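Local structure of inactive glucansucrase (Lactobacillus reuteri, 5JBD) at residues 294-299 / 336-341; 330-335 / 382-387; 396-401 / 428-433; 416-421 / 701-706. The protein is an inactive glucansucrase of glycosyl hydrolase family 70, built round a TIM barrel and carrying a calcium ion. One frame throughout, in Å; residues are numbered along the deposited sequence.

The four contacts form two pairs. Contacts 1 and 2 have centres about 9 Å apart and are tied by a salt bridge of 2.7 Å between Asp294 OD1 and Lys334 NZ. They meet at adjacent strands of the barrel, 340-341 and 385-388. Contacts 3 and 4 have centres about 15 Å apart and both use helix 420-434. They touch where Lys396 CG packs 3.7 Å from Tyr703 OH. The pairs stay separate: contacts 1 and 3 lie about 35 Å apart between centres. The calcium ligands Glu237, Asp243, Asn287 and Asn751 belong to none of the eight segments. Asn287 precedes helix 291-304 of contact 1 by four residues.

Contact 1: 294-299 / 336-341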
loop_
_atom_site.group_PDB
_atom_site.type_symbol
_atom_site.label_atom_id
_atom_site.label_comp_id
_atom_site.label_asym_id
_atom_site.label_seq_id
_atom_site.Cartn_x
_atom_site.Cartn_y
_atom_site.Cartn_z
ATOM N N ASP A 294 16.860 -2.287 -10.085
ATOM C CA ASP A 294 18.007 -2.090 -10.985
ATOM C C ASP A 294 17.611 -1.245 -12.198
ATOM O O ASP A 294 18.299 -0.303 -12.570
ATOM C CB ASP A 294 18.550 -3.432 -11.495
ATOM C CG ASP A 294 19.281 -4.236 -10.432
ATOM O OD1 ASP A 294 19.789 -3.664 -9.441
ATOM O OD2 ASP A 294 19.381 -5.466 -10.601
ATOM N N GLN A 295 16.484 -1.609 -12.803
ATOM C CA GLN A 295 16.020 -0.989 -14.062
ATOM C C GLN A 295 15.586 0.452 -13.874
ATOM O O GLN A 295 15.898 1.303 -14.711
ATOM C CB GLN A 295 14.909 -1.848 -14.675
ATOM C CG GLN A 295 15.489 -3.162 -15.194
ATOM C CD GLN A 295 14.510 -4.311 -15.294
ATOM O OE1 GLN A 295 13.361 -4.235 -14.834
ATOM N NE2 GLN A 295 14.990 -5.415 -15.866
ATOM N N MET A 296 14.918 0.730 -12.759
ATOM C CA MET A 296 14.575 2.108 -12.402
ATOM C C MET A 296 15.838 2.962 -12.277
ATOM O O MET A 296 15.899 4.055 -12.822
ATOM C CB MET A 296 13.782 2.154 -11.098
ATOM C CG MET A 296 13.399 3.555 -10.637
ATOM S SD MET A 296 12.595 3.611 -9.037
ATOM C CE MET A 296 10.930 3.164 -9.533
ATOM N N GLY A 297 16.830 2.470 -11.538
ATOM C CA GLY A 297 18.102 3.178 -11.407
ATOM C C GLY A 297 18.793 3.394 -12.743
ATOM O O GLY A 297 19.323 4.477 -13.011
ATOM N N GLN A 298 18.757 2.377 -13.599
ATOM C CA GLN A 298 19.368 2.477 -14.939
ATOM C C GLN A 298 18.715 3.577 -15.776
ATOM O O GLN A 298 19.420 4.371 -16.407
ATOM C CB GLN A 298 19.294 1.141 -15.662
ATOM C CG GLN A 298 20.098 1.097 -16.953
ATOM C CD GLN A 298 19.888 -0.184 -17.735
ATOM O OE1 GLN A 298 19.288 -1.147 -17.234
ATOM N NE2 GLN A 298 20.388 -0.205 -18.981
ATOM N N LEU A 299 17.382 3.625 -15.765
ATOM C CA LEU A 299 16.626 4.661 -16.490
ATOM C C LEU A 299 16.992 6.046 -16.015
ATOM O O LEU A 299 17.285 6.933 -16.811
ATOM C CB LEU A 299 15.107 4.471 -16.330
ATOM C CG LEU A 299 14.182 5.532 -16.962
ATOM C CD1 LEU A 299 14.328 5.543 -18.478
ATOM C CD2 LEU A 299 12.725 5.316 -16.587
ATOM N N ASN A 336 23.818 1.744 -4.378
ATOM C CA ASN A 336 22.797 2.593 -3.766
ATOM C C ASN A 336 21.993 3.431 -4.775
ATOM O O ASN A 336 22.008 4.654 -4.727
ATOM C CB ASN A 336 23.432 3.470 -2.677
ATOM C CG ASN A 336 24.215 2.657 -1.666
ATOM O OD1 ASN A 336 25.440 2.621 -1.715
ATOM N ND2 ASN A 336 23.509 1.942 -0.788
ATOM N N PRO A 337 21.287 2.767 -5.703
ATOM C CA PRO A 337 20.424 3.479 -6.650
ATOM C C PRO A 337 19.188 4.157 -6.009
ATOM O O PRO A 337 18.654 5.125 -6.574
ATOM C CB PRO A 337 20.017 2.387 -7.627
ATOM C CG PRO A 337 20.058 1.139 -6.823
ATOM C CD PRO A 337 21.232 1.311 -5.899
ATOM N N GLN A 338 18.756 3.658 -4.855
ATOM C CA GLN A 338 17.718 4.298 -4.015
ATOM C C GLN A 338 18.140 4.256 -2.552
ATOM O O GLN A 338 19.004 3.466 -2.186
ATOM C CB GLN A 338 16.394 3.550 -4.154
ATOM C CG GLN A 338 15.850 3.495 -5.582
ATOM C CD GLN A 338 16.249 2.253 -6.351
ATOM O OE1 GLN A 338 16.412 1.160 -5.778
ATOM N NE2 GLN A 338 16.352 2.398 -7.680
ATOM N N LEU A 339 17.510 5.079 -1.718
ATOM C CA LEU A 339 17.721 5.027 -0.271
ATOM C C LEU A 339 17.055 3.809 0.370
ATOM O O LEU A 339 15.949 3.413 -0.013
ATOM C CB LEU A 339 17.183 6.274 0.418
ATOM C CG LEU A 339 17.666 7.629 -0.091
ATOM C CD1 LEU A 339 17.138 8.732 0.818
ATOM C CD2 LEU A 339 19.182 7.662 -0.177
ATOM N N TYR A 340 17.749 3.238 1.345
ATOM C CA TYR A 340 17.243 2.164 2.209
ATOM C C TYR A 340 16.334 2.754 3.307
ATOM O O TYR A 340 16.687 3.767 3.912
ATOM C CB TYR A 340 18.443 1.396 2.858
ATOM C CG TYR A 340 18.032 0.570 4.044
ATOM C CD1 TYR A 340 17.314 -0.599 3.868
ATOM C CD2 TYR A 340 18.338 0.966 5.354
ATOM C CE1 TYR A 340 16.876 -1.344 4.954
ATOM C CE2 TYR A 340 17.925 0.212 6.447
ATOM C CZ TYR A 340 17.177 -0.935 6.240
ATOM O OH TYR A 340 16.723 -1.685 7.308
ATOM N N MET A 341 15.193 2.122 3.604
ATOM C CA MET A 341 14.318 2.598 4.709
ATOM C C MET A 341 14.756 2.007 6.049
ATOM O O MET A 341 14.666 0.796 6.265
ATOM C CB MET A 341 12.839 2.255 4.454
ATOM C CG MET A 341 11.880 2.960 5.404
ATOM S SD MET A 341 10.141 2.903 4.914
ATOM C CE MET A 341 9.520 1.575 5.943
#
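Gln338 reaches from its loop to the side of helix 291-304, where its amide nitrogen lies beside Gly297 and Met296. NE2 comes to 3.9 Å from the backbone N of Gly297 and 4.2 Å from Met296 SD. Neither approach is a hydrogen bond. The bond that brings the amide here goes to Leu293 O, one turn earlier on the same helix. The other end of the amide, OE1, accepts from Asn320 ND2, so both ends of this buried group are used. A bend in the Gln338 chain at chi2 (93°) turns the amide to the helix.

Gly297 and Pro337 form the second half of the contact. Gly297 has no side chain, and its CA lies 5.3 Å from Pro337 CA. The touching atom of the proline ring is CB, which sits 4.3 Å from Gly297 CA. This is plain van der Waals packing of the proline CB on the helix backbone.

Met296 flanks the amide. Its chain is extended as far as SD, with CG opposite the backbone N (chi1 179°), then bends at the terminal methyl. The thioether passes the Gln338 chain at a slant. Met296 also touches Glu259 of helix 249-263.

Segment 336-341 follows helix 326-333, passes helix 291-304 and leads into the barrel. Leu339 makes backbone bonds to Ser318 and Asn320, and Tyr340 makes them to Pro384 and Trp386. Strand 340-341 therefore stands between strands 319-320 and 385-388, with helix 291-304 packed on the loop that leads into it and helix 326-333 also touching that segment.

Contact 2: 330-335 / 382-387; sequences MLNEKG and ATPNWS
Asn332 and Thr383 meet with their side chains at about a right angle. The Asn332 amide donates from ND2 to Thr383 OG1 over 3.0 Å. The bond is nearly straight, at 171° at the hydrogen, and OG1 lies almost in the amide plane. Thr383 turns both branches to the amide. Its OG1 meets the nitrogen end, while its methyl CG2 lies 3.7 Å from Asn332 OD1. With chi1 at -57°, OG1 stands opposite the carbonyl carbon and CG2 opposite the backbone N. Pro384 adds its CD atom, 4.1 Å from Asn332 OD1.

Asn332 sits in the last turn of helix 326-333. That helix ends in a Schellman motif, with Gly335 at positive phi and its N bonded back to Asn332 O. On the other segment, Asn385 ND2 donates to Thr383 O over 2.8 Å and ties the strand's first residue back to the loop residue two before it. The same nitrogen also bonds Asp458 O.

Asn332 OD1 accepts from Asn336 ND2, just past the helix end. The amide is thus held at both ends by neutral partners, which fixes which end faces Thr383. Thr383 OG1 acts as acceptor here, so the contact rests on a directional polar bond and involves no charge.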
loop_
_atom_site.group_PDB
_atom_site.type_symbol
_atom_site.label_atom_id
_atom_site.label_comp_id
_atom_site.label_asym_id
_atom_site.label_seq_id
_atom_site.Cartn_x
_atom_site.Cartn_y
_atom_site.Cartn_z
ATOM N N MET A 330 21.856 -5.288 0.098
ATOM C CA MET A 330 21.499 -5.315 -1.325
ATOM C C MET A 330 21.812 -3.996 -2.012
ATOM O O MET A 330 22.488 -3.978 -3.045
ATOM C CB MET A 330 20.007 -5.605 -1.525
ATOM C CG MET A 330 19.601 -5.662 -2.991
ATOM S SD MET A 330 17.828 -5.656 -3.256
ATOM C CE MET A 330 17.286 -4.049 -2.703
ATOM N N LEU A 331 21.316 -2.915 -1.437
ATOM C CA LEU A 331 21.515 -1.592 -2.015
ATOM C C LEU A 331 22.998 -1.171 -2.046
ATOM O O LEU A 331 23.456 -0.621 -3.055
ATOM C CB LEU A 331 20.636 -0.543 -1.321
ATOM C CG LEU A 331 19.132 -0.704 -1.651
ATOM C CD1 LEU A 331 18.285 0.094 -0.668
ATOM C CD2 LEU A 331 18.804 -0.307 -3.095
ATOM N N ASN A 332 23.736 -1.453 -0.977
ATOM C CA ASN A 332 25.184 -1.169 -0.957
ATOM C C ASN A 332 25.946 -1.895 -2.071
ATOM O O ASN A 332 26.749 -1.284 -2.775
ATOM C CB ASN A 332 25.794 -1.499 0.414
ATOM C CG ASN A 332 25.370 -0.528 1.496
ATOM O OD1 ASN A 332 25.151 0.658 1.246
ATOM N ND2 ASN A 332 25.298 -1.017 2.719
ATOM N N GLU A 333 25.647 -3.178 -2.260
ATOM C CA GLU A 333 26.233 -3.969 -3.355
ATOM C C GLU A 333 25.920 -3.389 -4.745
ATOM O O GLU A 333 26.721 -3.514 -5.659
ATOM C CB GLU A 333 25.746 -5.431 -3.296
ATOM C CG GLU A 333 26.304 -6.227 -2.118
ATOM C CD GLU A 333 25.692 -7.620 -1.967
ATOM O OE1 GLU A 333 24.759 -7.986 -2.724
ATOM O OE2 GLU A 333 26.141 -8.360 -1.077
ATOM N N LYS A 334 24.750 -2.765 -4.883
ATOM C CA LYS A 334 24.309 -2.163 -6.124
ATOM C C LYS A 334 24.763 -0.713 -6.308
ATOM O O LYS A 334 24.404 -0.078 -7.292
ATOM C CB LYS A 334 22.771 -2.243 -6.214
ATOM C CG LYS A 334 22.251 -3.662 -6.309
ATOM C CD LYS A 334 20.724 -3.704 -6.224
ATOM C CE LYS A 334 20.197 -5.117 -6.376
ATOM N NZ LYS A 334 20.435 -5.708 -7.727
ATOM N N GLY A 335 25.543 -0.182 -5.375
ATOM C CA GLY A 335 25.932 1.219 -5.456
ATOM C C GLY A 335 24.830 2.206 -5.111
ATOM O O GLY A 335 24.920 3.376 -5.488
ATOM N N ALA A 382 28.179 5.313 5.851
ATOM C CA ALA A 382 26.896 4.769 6.276
ATOM C C ALA A 382 26.072 4.380 5.058
ATOM O O ALA A 382 26.259 4.924 3.969
ATOM C CB ALA A 382 26.134 5.797 7.105
ATOM N N THR A 383 25.153 3.445 5.252
ATOM C CA THR A 383 24.180 3.112 4.217
ATOM C C THR A 383 23.215 4.283 3.998
ATOM O O THR A 383 22.511 4.670 4.950
ATOM C CB THR A 383 23.381 1.878 4.630
ATOM O OG1 THR A 383 24.296 0.812 4.873
ATOM C CG2 THR A 383 22.373 1.476 3.543
ATOM N N PRO A 384 23.182 4.861 2.761
ATOM C CA PRO A 384 22.232 5.948 2.458
ATOM C C PRO A 384 20.815 5.529 2.777
ATOM O O PRO A 384 20.354 4.494 2.284
ATOM C CB PRO A 384 22.413 6.165 0.941
ATOM C CG PRO A 384 23.809 5.745 0.681
ATOM C CD PRO A 384 24.050 4.577 1.591
ATOM N N ASN A 385 20.147 6.275 3.651
ATOM C CA ASN A 385 18.888 5.809 4.215
ATOM C C ASN A 385 17.921 6.946 4.515
ATOM O O ASN A 385 18.326 8.109 4.634
ATOM C CB ASN A 385 19.120 4.982 5.484
ATOM C CG ASN A 385 19.573 5.824 6.650
ATOM O OD1 ASN A 385 18.756 6.344 7.422
ATOM N ND2 ASN A 385 20.877 6.013 6.756
ATOM N N TRP A 386 16.644 6.589 4.603
ATOM C CA TRP A 386 15.585 7.483 5.074
ATOM C C TRP A 386 14.935 6.881 6.329
ATOM O O TRP A 386 14.904 5.661 6.499
ATOM C CB TRP A 386 14.540 7.820 3.981
ATOM C CG TRP A 386 13.744 6.708 3.370
ATOM C CD1 TRP A 386 14.220 5.597 2.714
ATOM C CD2 TRP A 386 12.315 6.645 3.263
ATOM N NE1 TRP A 386 13.173 4.835 2.245
ATOM C CE2 TRP A 386 11.996 5.462 2.552
ATOM C CE3 TRP A 386 11.272 7.474 3.698
ATOM C CZ2 TRP A 386 10.676 5.080 2.279
ATOM C CZ3 TRP A 386 9.959 7.099 3.416
ATOM C CH2 TRP A 386 9.676 5.904 2.721
ATOM N N SER A 387 14.530 7.749 7.249
ATOM C CA SER A 387 14.039 7.306 8.552
ATOM C C SER A 387 12.799 8.108 8.892
ATOM O O SER A 387 12.568 9.177 8.323
ATOM C CB SER A 387 15.125 7.477 9.640
ATOM O OG SER A 387 15.612 8.816 9.679
#

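Contact 3: 396-401 / 428-433; sequences KNLINR and QEFYAD
Asp433 OD2, one turn beyond Phe430 on helix 420-434, is gripped by two backbone N-H groups, those of Tyr441 and Ala442, while its other oxygen, OD1, accepts from Gln440 N. The carboxylate so ties this helix to the chain that follows it, while Phe430 faces helix 392-406.

The contact itself is apolar. Leu398 sends CD2 to the edge of the Phe430 ring, near its plane, 3.5 Å from CD1 and 3.7 Å from CE1. Its other methyl, CD1, comes to 4.1 Å from Phe430 CE1. Ile399 meets the same residue nearer its backbone, with its CD1 4.0 Å from Phe430 CB. Both aliphatic chains run at about a right angle to the phenylalanine. The Phe430 CG lies opposite the backbone N (chi1 179°), and this carries the ring across to the other helix.

Trp427, one turn earlier, meets the Phe430 ring at about 65° and also touches Ile399.

Helix 392-406 lies beyond the C-terminal end of barrel strand 385-388. It packs on helix 420-434 in the long excursion between strands 385-388 and 460-464, a helix-helix contact in a region inserted on that side of the TIM barrel.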
loop_
_atom_site.group_PDB
_atom_site.type_symbol
_atom_site.label_atom_id
_atom_site.label_comp_id
_atom_site.label_asym_id
_atom_site.label_seq_id
_atom_site.Cartn_x
_atom_site.Cartn_y
_atom_site.Cartn_z
ATOM N N LYS A 396 -2.258 3.642 10.620
ATOM C CA LYS A 396 -3.263 2.610 10.293
ATOM C C LYS A 396 -3.220 1.415 11.244
ATOM O O LYS A 396 -4.268 0.954 11.703
ATOM C CB LYS A 396 -3.114 2.137 8.841
ATOM C CG LYS A 396 -3.949 0.908 8.453
ATOM C CD LYS A 396 -3.356 0.145 7.282
ATOM C CE LYS A 396 -2.074 -0.575 7.686
ATOM N NZ LYS A 396 -1.620 -1.476 6.614
ATOM N N ASN A 397 -2.012 0.910 11.534
ATOM C CA ASN A 397 -1.839 -0.194 12.510
ATOM C C ASN A 397 -2.468 0.130 13.863
ATOM O O ASN A 397 -3.181 -0.695 14.436
ATOM C CB ASN A 397 -0.349 -0.523 12.732
ATOM C CG ASN A 397 0.290 -1.223 11.540
ATOM O OD1 ASN A 397 -0.390 -1.682 10.608
ATOM N ND2 ASN A 397 1.619 -1.306 11.564
ATOM N N LEU A 398 -2.216 1.341 14.347
ATOM C CA LEU A 398 -2.721 1.803 15.639
ATOM C C LEU A 398 -4.253 1.893 15.651
ATOM O O LEU A 398 -4.906 1.449 16.603
ATOM C CB LEU A 398 -2.105 3.167 15.966
ATOM C CG LEU A 398 -2.125 3.710 17.399
ATOM C CD1 LEU A 398 -0.959 4.673 17.595
ATOM C CD2 LEU A 398 -3.443 4.399 17.736
ATOM N N ILE A 399 -4.811 2.456 14.584
ATOM C CA ILE A 399 -6.266 2.607 14.468
ATOM C C ILE A 399 -6.951 1.240 14.337
ATOM O O ILE A 399 -7.973 1.014 14.965
ATOM C CB ILE A 399 -6.637 3.562 13.305
ATOM C CG1 ILE A 399 -6.180 4.996 13.607
ATOM C CG2 ILE A 399 -8.136 3.529 12.984
ATOM C CD1 ILE A 399 -6.950 5.730 14.679
ATOM N N ASN A 400 -6.393 0.334 13.533
ATOM C CA ASN A 400 -6.945 -1.017 13.434
ATOM C C ASN A 400 -6.847 -1.814 14.738
ATOM O O ASN A 400 -7.761 -2.594 15.046
ATOM C CB ASN A 400 -6.297 -1.793 12.291
ATOM C CG ASN A 400 -6.782 -1.342 10.909
ATOM O OD1 ASN A 400 -7.836 -0.713 10.771
ATOM N ND2 ASN A 400 -6.014 -1.685 9.881
ATOM N N ARG A 401 -5.749 -1.636 15.487
ATOM C CA ARG A 401 -5.623 -2.222 16.838
ATOM C C ARG A 401 -6.820 -1.784 17.687
ATOM O O ARG A 401 -7.490 -2.606 18.302
ATOM C CB ARG A 401 -4.277 -1.851 17.560
ATOM C CG ARG A 401 -3.288 -3.016 17.638
ATOM C CD ARG A 401 -2.364 -3.003 18.883
ATOM N NE ARG A 401 -1.135 -3.781 18.675
ATOM C CZ ARG A 401 -1.038 -5.115 18.537
ATOM N NH1 ARG A 401 -2.111 -5.906 18.549
ATOM N NH2 ARG A 401 0.160 -5.673 18.360
ATOM N N GLN A 428 -12.210 9.211 17.110
ATOM C CA GLN A 428 -12.655 9.996 18.262
ATOM C C GLN A 428 -11.851 9.574 19.502
ATOM O O GLN A 428 -11.356 10.426 20.232
ATOM C CB GLN A 428 -14.153 9.828 18.511
ATOM C CG GLN A 428 -14.728 10.876 19.444
ATOM C CD GLN A 428 -16.242 10.798 19.536
ATOM O OE1 GLN A 428 -16.798 9.842 20.085
ATOM N NE2 GLN A 428 -16.921 11.809 19.000
ATOM N N GLU A 429 -11.705 8.261 19.705
ATOM C CA GLU A 429 -10.930 7.721 20.837
ATOM C C GLU A 429 -9.461 8.122 20.762
ATOM O O GLU A 429 -8.883 8.524 21.768
ATOM C CB GLU A 429 -11.071 6.194 20.905
ATOM C CG GLU A 429 -12.466 5.755 21.344
ATOM C CD GLU A 429 -12.757 4.289 21.078
ATOM O OE1 GLU A 429 -11.964 3.621 20.375
ATOM O OE2 GLU A 429 -13.799 3.795 21.561
ATOM N N PHE A 430 -8.884 8.032 19.559
ATOM C CA PHE A 430 -7.498 8.428 19.335
ATOM C C PHE A 430 -7.230 9.901 19.666
ATOM O O PHE A 430 -6.313 10.194 20.426
ATOM C CB PHE A 430 -7.047 8.126 17.898
ATOM C CG PHE A 430 -5.628 8.550 17.622
ATOM C CD1 PHE A 430 -4.571 7.686 17.889
ATOM C CD2 PHE A 430 -5.348 9.825 17.149
ATOM C CE1 PHE A 430 -3.265 8.078 17.653
ATOM C CE2 PHE A 430 -4.036 10.224 16.912
ATOM C CZ PHE A 430 -2.994 9.350 17.171
ATOM N N TYR A 431 -8.013 10.825 19.098
ATOM C CA TYR A 431 -7.757 12.264 19.321
ATOM C C TYR A 431 -7.837 12.639 20.800
ATOM O O TYR A 431 -7.033 13.434 21.279
ATOM C CB TYR A 431 -8.728 13.173 18.557
ATOM C CG TYR A 431 -8.530 13.269 17.057
ATOM C CD1 TYR A 431 -7.332 13.735 16.505
ATOM C CD2 TYR A 431 -9.566 12.938 16.193
ATOM C CE1 TYR A 431 -7.162 13.835 15.132
ATOM C CE2 TYR A 431 -9.406 13.037 14.825
ATOM C CZ TYR A 431 -8.209 13.495 14.301
ATOM O OH TYR A 431 -8.077 13.595 12.943
ATOM N N ALA A 432 -8.814 12.072 21.510
ATOM C CA ALA A 432 -8.936 12.296 22.954
ATOM C C ALA A 432 -7.717 11.713 23.683
ATOM O O ALA A 432 -7.141 12.363 24.547
ATOM C CB ALA A 432 -10.216 11.689 23.486
ATOM N N ASP A 433 -7.316 10.508 23.299
ATOM C CA ASP A 433 -6.156 9.840 23.928
ATOM C C ASP A 433 -4.847 10.580 23.660
ATOM O O ASP A 433 -4.011 10.721 24.564
ATOM C CB ASP A 433 -6.057 8.379 23.478
ATOM C CG ASP A 433 -5.038 7.597 24.265
ATOM O OD1 ASP A 433 -5.291 7.315 25.458
ATOM O OD2 ASP A 433 -3.981 7.233 23.688
#

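Contact 4: 416-421 / 701-706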
loop_
_atom_site.group_PDB
_atom_site.type_symbol
_atom_site.label_atom_id
_atom_site.label_comp_id
_atom_site.label_asym_id
_atom_site.label_seq_id
_atom_site.Cartn_x
_atom_site.Cartn_y
_atom_site.Cartn_z
ATOM N N SER A 416 -14.490 -8.606 5.401
ATOM C CA SER A 416 -15.815 -8.192 4.908
ATOM C C SER A 416 -16.757 -7.593 5.969
ATOM O O SER A 416 -17.722 -6.923 5.609
ATOM C CB SER A 416 -16.496 -9.360 4.197
ATOM O OG SER A 416 -16.753 -10.412 5.089
ATOM N N ALA A 417 -16.475 -7.801 7.258
ATOM C CA ALA A 417 -17.285 -7.204 8.339
ATOM C C ALA A 417 -16.752 -5.846 8.832
ATOM O O ALA A 417 -17.288 -5.282 9.793
ATOM C CB ALA A 417 -17.419 -8.184 9.500
ATOM N N TYR A 418 -15.701 -5.328 8.189
ATOM C CA TYR A 418 -15.205 -3.978 8.471
ATOM C C TYR A 418 -16.305 -2.964 8.178
ATOM O O TYR A 418 -16.965 -3.054 7.142
ATOM C CB TYR A 418 -13.959 -3.666 7.612
ATOM C CG TYR A 418 -13.318 -2.318 7.875
ATOM C CD1 TYR A 418 -13.766 -1.172 7.224
ATOM C CD2 TYR A 418 -12.232 -2.188 8.758
ATOM C CE1 TYR A 418 -13.174 0.070 7.452
ATOM C CE2 TYR A 418 -11.640 -0.953 8.994
ATOM C CZ TYR A 418 -12.101 0.171 8.337
ATOM O OH TYR A 418 -11.520 1.399 8.554
ATOM N N LYS A 419 -16.464 -1.994 9.070
ATOM C CA LYS A 419 -17.370 -0.871 8.858
ATOM C C LYS A 419 -16.647 0.444 9.145
ATOM O O LYS A 419 -15.940 0.560 10.147
ATOM C CB LYS A 419 -18.595 -0.992 9.761
ATOM C CG LYS A 419 -19.480 -2.189 9.441
ATOM C CD LYS A 419 -20.682 -2.263 10.383
ATOM C CE LYS A 419 -21.868 -3.006 9.774
ATOM N NZ LYS A 419 -21.482 -4.277 9.088
ATOM N N VAL A 420 -16.824 1.428 8.260
ATOM C CA VAL A 420 -16.265 2.779 8.457
ATOM C C VAL A 420 -16.643 3.374 9.829
ATOM O O VAL A 420 -15.840 4.090 10.436
ATOM C CB VAL A 420 -16.630 3.736 7.275
ATOM C CG1 VAL A 420 -18.123 4.067 7.250
ATOM C CG2 VAL A 420 -15.807 5.019 7.319
ATOM N N GLU A 421 -17.833 3.035 10.341
ATOM C CA GLU A 421 -18.294 3.556 11.634
ATOM C C GLU A 421 -17.313 3.177 12.773
ATOM O O GLU A 421 -17.123 3.948 13.719
ATOM C CB GLU A 421 -19.721 3.072 11.975
ATOM C CG GLU A 421 -20.892 3.666 11.147
ATOM C CD GLU A 421 -20.884 3.282 9.665
ATOM O OE1 GLU A 421 -20.562 2.110 9.347
ATOM O OE2 GLU A 421 -21.216 4.144 8.814
ATOM N N SER A 701 -12.447 0.391 -2.550
ATOM C CA SER A 701 -11.294 0.259 -1.646
ATOM C C SER A 701 -11.597 0.923 -0.291
ATOM O O SER A 701 -12.411 1.847 -0.195
ATOM C CB SER A 701 -10.024 0.843 -2.282
ATOM O OG SER A 701 -10.055 2.257 -2.367
ATOM N N ARG A 702 -10.950 0.430 0.754
ATOM C CA ARG A 702 -11.207 0.903 2.104
ATOM C C ARG A 702 -10.955 2.405 2.285
ATOM O O ARG A 702 -11.747 3.093 2.931
ATOM C CB ARG A 702 -10.365 0.093 3.088
ATOM C CG ARG A 702 -10.643 0.370 4.562
ATOM C CD ARG A 702 -10.021 -0.727 5.418
ATOM N NE ARG A 702 -10.727 -1.997 5.238
ATOM C CZ ARG A 702 -10.303 -3.188 5.650
ATOM N NH1 ARG A 702 -9.139 -3.331 6.291
ATOM N NH2 ARG A 702 -11.063 -4.256 5.418
ATOM N N TYR A 703 -9.868 2.910 1.708
ATOM C CA TYR A 703 -9.451 4.285 1.950
ATOM C C TYR A 703 -9.481 5.207 0.734
ATOM O O TYR A 703 -9.386 6.430 0.891
ATOM C CB TYR A 703 -8.041 4.287 2.560
ATOM C CG TYR A 703 -7.881 3.438 3.822
ATOM C CD1 TYR A 703 -8.531 3.768 5.004
ATOM C CD2 TYR A 703 -7.059 2.315 3.825
ATOM C CE1 TYR A 703 -8.380 2.998 6.151
ATOM C CE2 TYR A 703 -6.901 1.539 4.958
ATOM C CZ TYR A 703 -7.555 1.882 6.123
ATOM O OH TYR A 703 -7.385 1.103 7.236
ATOM N N ASN A 704 -9.638 4.653 -0.476
ATOM C CA ASN A 704 -9.606 5.465 -1.713
ATOM C C ASN A 704 -8.311 6.299 -1.813
ATOM O O ASN A 704 -8.322 7.433 -2.302
ATOM C CB ASN A 704 -10.870 6.362 -1.819
ATOM C CG ASN A 704 -11.975 5.717 -2.633
ATOM O OD1 ASN A 704 -12.272 6.150 -3.741
ATOM N ND2 ASN A 704 -12.580 4.668 -2.091
ATOM N N GLU A 705 -7.207 5.728 -1.321
ATOM C CA GLU A 705 -5.932 6.452 -1.187
ATOM C C GLU A 705 -5.039 6.392 -2.419
ATOM O O GLU A 705 -4.130 7.216 -2.538
ATOM C CB GLU A 705 -5.126 5.958 0.040
ATOM C CG GLU A 705 -4.313 4.673 -0.141
ATOM C CD GLU A 705 -5.152 3.439 -0.450
ATOM O OE1 GLU A 705 -6.333 3.383 -0.054
ATOM O OE2 GLU A 705 -4.658 2.534 -1.136
ATOM N N GLY A 706 -5.256 5.401 -3.288
ATOM C CA GLY A 706 -4.481 5.261 -4.516
ATOM C C GLY A 706 -3.582 4.042 -4.672
ATOM O O GLY A 706 -3.123 3.785 -5.783
HETATM O O HOH W 1 -8.843 1.505 9.278
#
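Tyr418 lays one face of its ring against the side chain of Arg702. The guanidinium is stacked on the ring with the two planes only 12° apart. Arg702 CZ lies 4.0 Å from the ring centroid, over the face, in a cation-pi contact. NE stands almost above the ring centre. Next to it, CD makes a CH-pi contact at 3.8 Å from the same centroid. At the far end NH2 passes the ring and comes to 3.7 Å from Tyr418 CB.

The Arg702 chain bends at chi3 (-69°), which lets methylene and guanidinium lie over the ring together. The nitrogens are also held by carbonyls. NH2 bonds Met414 O, and NH1 bonds Gly187 O. These bonds hold the guanidinium in place against the ring.

Segment 701-706 belongs to the long loop after barrel strand 688-691 and the short strand 696-697. In a TIM barrel such loops stand above the C-terminal ends of the strands. Tyr418 lies in the approach to helix 420-434, so the stack joins parts of the chain some 280 residues apart in sequence, on the C-terminal side of the barrel strands.

Tyr703 extends the contact on the loop side. Arg702 CG packs 3.7 Å above the plane of its ring. One water links the two phenols, 2.8 Å from Tyr418 OH and 2.5 Å from Tyr703 OH. The latter is shorter than usual and its exact value is doubtful. That water sits in the plane of the Tyr703 ring, at its edge. Phe659 meets the Tyr703 ring edge-to-face, and Tyr418 also touches Ile403 of helix 392-406.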